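Local coordinates for protein iron-containing alcohol dehydrogenase (Ralstonia eutropha, PDB 3JZD) that probably reduces maleylacetate to 3-oxoadipate with NADH or NADPH, as an iron-type alcohol dehydrogenase relative from aromatic hydrocarbon catabolism that works as a homodimer, at residues A258-H261 / T262-P266; A274-P277 / E278-R282. All blocks are in the same frame, centred on the assembly; numbering follows the deposited sequence.

Contact 1. Residues A258-H261 / T262-P266; sequences AETH and TIVLP
Ala258 and Thr262 meet one turn apart near the start of alpha-helix 257-272, in the all-helical C-terminal part of an iron-containing alcohol dehydrogenase fold. Backbone i to i+4 bonds run through the turn: Thr262 N to Ala258 O (2.9 Å), Ile263 N to Glu259 O (3.0 Å), Val264 N to Thr260 O (2.9 Å, N-H...O 168°) and Leu265 N to His261 O. The series breaks at Pro266, whose ring nitrogen makes no bond to the turn before, and the helix kinks there. Apolar packing is light: Val264 and Thr260 stand side by side, pointing the same way, with their CG2 methyls 4.1 Å apart. Ile263 lays CG1 and CD1 alongside the carbonyl oxygen of Glu259, with CG1 3.3 Å from Glu259 O. Two polar side chains find partners outside the segments: Thr260 OG1 bonds to Pro256 O, and His261 ND1 to His242 NE2 on helix 241-253. Bound NAD lies about 4 Å from the side chain of Ala258. The second grip on Ala258 O comes from Thr262 OG1, placed beside its own backbone N (chi1 -68°); this hydroxyl donates at 3.1 Å from 42° above the carbonyl plane.

Contact 2. Residues A274-P277 / E278-R282; sequences AAVP and EAMAR
Val276 is the N-cap of helix 277-287, and its carbonyl O, with that of Pro277, accepts the opening i to i+4 bonds of the helix: Met280 N reaches Val276 O at 3.1 Å, in the carbonyl plane, and Ala281 N reaches Pro277 O at 2.9 Å, both with N-H...O angles of 169°. At phi -136° and psi 62° Val276 is still outside the helical range, whereas Pro277 already has helical angles. A proline suits this first turn, where its missing N-H costs no helical bond.

Among the side chains, Val276 and the selenomethionine Met280 (atom SE in place of sulfur) cross obliquely. The chain of Met280 bends at both chi2 and chi3, which brings its CE methyl to 4.1 Å from Val276 CG2. Its CG lies 3.5 Å from Val276 O, the same oxygen that accepts its backbone N-H. Ala279 adds a small apolar neighbour, its CB 4.2 Å from Val276 CB. Outside the turn, Val276 rests on Tyr184 and Pro336, and Ala279 on Leu183, so this side of the turn faces other parts of the chain. Glu278, by contrast, extends from the exposed side, and farther along Arg282 makes a salt bridge through NE to Glu197 on helix 190-212.

Valine at the N-cap has no side-chain acceptor to offer the N-H groups of the first turn, so its side chain contributes only apolar contacts: light methyl contacts to Ala279 and Met280 pack it against that turn, while the backbone carbonyls of Val276 and Pro277 start the regular helical bonding.

Contact 1 and contact 2 come in series along the chain: the first lies in the first two-thirds of helix 257-272, the second at the turn that starts the next helix, 277-287. Their centres are about 19 Å apart and their nearest atoms about 7 Å, without touching. Both lie in the helical C-terminal part of the chain, but their surroundings differ. Residues 258-266 are packed among helices 165-182, 241-253 and 294-304, with one end near the bound NAD, whereas the centre of contact 2 lies about 23 Å from that of the chain, well away from the bound NAD and its binding residues. Helix 257-272 thus carries the chain from the cofactor side outward to a more exposed turn.

Contact 1. Residues A258-H261 / T262-P266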
loop_
_atom_site.group_PDB
_atom_site.type_symbol
_atom_site.label_atom_id
_atom_site.label_comp_id
_atom_site.label_asym_id
_atom_site.label_seq_id
_atom_site.Cartn_x
_atom_site.Cartn_y
_atom_site.Cartn_z
ATOM N N ALA A 258 -12.514 -17.798 14.664
ATOM C CA ALA A 258 -11.070 -17.544 14.923
ATOM C C ALA A 258 -10.325 -18.814 15.360
ATOM O O ALA A 258 -9.205 -19.116 14.904
ATOM C CB ALA A 258 -10.907 -16.447 15.973
ATOM N N GLU A 259 -10.970 -19.589 16.220
ATOM C CA GLU A 259 -10.361 -20.816 16.719
ATOM C C GLU A 259 -10.140 -21.848 15.617
ATOM O O GLU A 259 -9.125 -22.547 15.634
ATOM C CB GLU A 259 -11.180 -21.427 17.849
ATOM C CG GLU A 259 -11.179 -20.662 19.158
ATOM C CD GLU A 259 -11.976 -19.364 19.168
ATOM O OE1 GLU A 259 -12.851 -19.147 18.276
ATOM O OE2 GLU A 259 -11.679 -18.534 20.076
ATOM N N THR A 260 -11.070 -21.954 14.678
ATOM C CA THR A 260 -10.926 -22.853 13.532
ATOM C C THR A 260 -9.701 -22.427 12.728
ATOM O O THR A 260 -8.865 -23.246 12.402
ATOM C CB THR A 260 -12.194 -22.876 12.651
ATOM O OG1 THR A 260 -13.282 -23.368 13.415
ATOM C CG2 THR A 260 -12.042 -23.751 11.410
ATOM N N HIS A 261 -9.546 -21.125 12.484
ATOM C CA HIS A 261 -8.382 -20.627 11.765
ATOM C C HIS A 261 -7.106 -21.015 12.469
ATOM O O HIS A 261 -6.144 -21.508 11.862
ATOM C CB HIS A 261 -8.501 -19.075 11.570
ATOM C CG HIS A 261 -9.374 -18.716 10.411
ATOM N ND1 HIS A 261 -8.876 -18.555 9.142
ATOM C CD2 HIS A 261 -10.722 -18.612 10.299
ATOM C CE1 HIS A 261 -9.876 -18.331 8.304
ATOM N NE2 HIS A 261 -11.004 -18.366 8.977
ATOM N N THR A 262 -7.109 -20.815 13.774
ATOM C CA THR A 262 -5.943 -21.055 14.584
ATOM C C THR A 262 -5.494 -22.534 14.514
ATOM O O THR A 262 -4.342 -22.819 14.343
ATOM C CB THR A 262 -6.232 -20.664 16.030
ATOM O OG1 THR A 262 -6.381 -19.254 16.126
ATOM C CG2 THR A 262 -5.106 -21.125 16.968
ATOM N N ILE A 263 -6.437 -23.449 14.588
ATOM C CA ILE A 263 -6.166 -24.877 14.570
ATOM C C ILE A 263 -5.796 -25.396 13.206
ATOM O O ILE A 263 -4.875 -26.165 13.087
ATOM C CB ILE A 263 -7.398 -25.659 15.113
ATOM C CG1 ILE A 263 -7.592 -25.303 16.626
ATOM C CG2 ILE A 263 -7.223 -27.177 14.860
ATOM C CD1 ILE A 263 -9.054 -25.518 17.211
ATOM N N VAL A 264 -6.526 -24.968 12.180
ATOM C CA VAL A 264 -6.305 -25.434 10.814
ATOM C C VAL A 264 -5.017 -24.878 10.149
ATOM O O VAL A 264 -4.338 -25.598 9.418
ATOM C CB VAL A 264 -7.559 -25.120 9.943
ATOM C CG1 VAL A 264 -7.298 -25.403 8.398
ATOM C CG2 VAL A 264 -8.752 -25.935 10.494
ATOM N N LEU A 265 -4.662 -23.622 10.407
ATOM C CA LEU A 265 -3.524 -23.022 9.731
ATOM C C LEU A 265 -2.237 -23.883 9.651
ATOM O O LEU A 265 -1.716 -24.108 8.581
ATOM C CB LEU A 265 -3.259 -21.620 10.259
ATOM C CG LEU A 265 -2.132 -20.892 9.561
ATOM C CD1 LEU A 265 -2.521 -20.620 8.134
ATOM C CD2 LEU A 265 -1.834 -19.532 10.376
ATOM N N PRO A 266 -1.722 -24.377 10.769
ATOM C CA PRO A 266 -0.527 -25.164 10.591
ATOM C C PRO A 266 -0.659 -26.387 9.626
ATOM O O PRO A 266 0.297 -26.725 8.900
ATOM C CB PRO A 266 -0.243 -25.651 12.027
ATOM C CG PRO A 266 -0.926 -24.643 12.947
ATOM C CD PRO A 266 -2.179 -24.328 12.172
#

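Contact 2. Residues A274-P277 / E278-R282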
loop_
_atom_site.group_PDB
_atom_site.type_symbol
_atom_site.label_atom_id
_atom_site.label_comp_id
_atom_site.label_asym_id
_atom_site.label_seq_id
_atom_site.Cartn_x
_atom_site.Cartn_y
_atom_site.Cartn_z
ATOM N N ALA A 274 5.284 -28.191 0.404
ATOM C CA ALA A 274 6.158 -28.707 -0.644
ATOM C C ALA A 274 5.999 -27.960 -1.954
ATOM O O ALA A 274 6.950 -27.845 -2.730
ATOM C CB ALA A 274 5.915 -30.227 -0.894
ATOM N N ALA A 275 4.813 -27.431 -2.180
ATOM C CA ALA A 275 4.485 -26.743 -3.414
ATOM C C ALA A 275 4.958 -25.292 -3.494
ATOM O O ALA A 275 5.222 -24.806 -4.601
ATOM C CB ALA A 275 2.959 -26.804 -3.638
ATOM N N VAL A 276 5.119 -24.646 -2.338
ATOM C CA VAL A 276 5.437 -23.205 -2.221
ATOM C C VAL A 276 6.510 -22.893 -1.186
ATOM O O VAL A 276 6.271 -22.169 -0.232
ATOM C CB VAL A 276 4.106 -22.389 -1.924
ATOM C CG1 VAL A 276 3.228 -22.501 -3.114
ATOM C CG2 VAL A 276 3.329 -22.933 -0.686
ATOM N N PRO A 277 7.739 -23.412 -1.394
ATOM C CA PRO A 277 8.831 -23.250 -0.436
ATOM C C PRO A 277 9.271 -21.805 -0.276
ATOM O O PRO A 277 9.665 -21.379 0.826
ATOM C CB PRO A 277 9.942 -24.123 -1.016
ATOM C CG PRO A 277 9.602 -24.261 -2.483
ATOM C CD PRO A 277 8.130 -24.212 -2.569
ATOM N N GLU A 278 9.180 -21.018 -1.334
ATOM C CA GLU A 278 9.525 -19.610 -1.195
ATOM C C GLU A 278 8.550 -18.899 -0.217
ATOM O O GLU A 278 9.006 -18.143 0.639
ATOM C CB GLU A 278 9.565 -18.892 -2.537
ATOM C CG GLU A 278 9.898 -17.441 -2.376
ATOM C CD GLU A 278 10.242 -16.757 -3.664
ATOM O OE1 GLU A 278 10.674 -17.430 -4.620
ATOM O OE2 GLU A 278 10.105 -15.520 -3.703
ATOM N N ALA A 279 7.232 -19.128 -0.346
ATOM C CA ALA A 279 6.280 -18.497 0.563
ATOM C C ALA A 279 6.567 -18.997 2.004
ATOM O O ALA A 279 6.599 -18.214 2.941
ATOM C CB ALA A 279 4.807 -18.760 0.118
HETATM N N MSE A 280 6.806 -20.292 2.171
HETATM C CA MSE A 280 7.128 -20.841 3.480
HETATM C C MSE A 280 8.347 -20.205 4.138
HETATM O O MSE A 280 8.313 -19.904 5.344
HETATM C CB MSE A 280 7.359 -22.340 3.412
HETATM C CG MSE A 280 6.184 -23.222 3.098
HETATM SE SE MSE A 280 4.519 -22.915 4.076
HETATM C CE MSE A 280 3.803 -21.404 3.086
ATOM N N ALA A 281 9.438 -20.040 3.377
ATOM C CA ALA A 281 10.621 -19.341 3.862
ATOM C C ALA A 281 10.331 -17.891 4.336
ATOM O O ALA A 281 10.948 -17.408 5.273
ATOM C CB ALA A 281 11.771 -19.376 2.811
ATOM N N ARG A 282 9.421 -17.192 3.674
ATOM C CA ARG A 282 9.029 -15.858 4.096
ATOM C C ARG A 282 8.180 -15.928 5.353
ATOM O O ARG A 282 8.341 -15.111 6.242
ATOM C CB ARG A 282 8.309 -15.079 2.988
ATOM C CG ARG A 282 9.234 -14.810 1.798
ATOM C CD ARG A 282 8.633 -14.011 0.694
ATOM N NE ARG A 282 8.391 -12.616 1.090
ATOM C CZ ARG A 282 8.038 -11.655 0.240
ATOM N NH1 ARG A 282 7.871 -11.952 -1.050
ATOM N NH2 ARG A 282 7.866 -10.402 0.673
#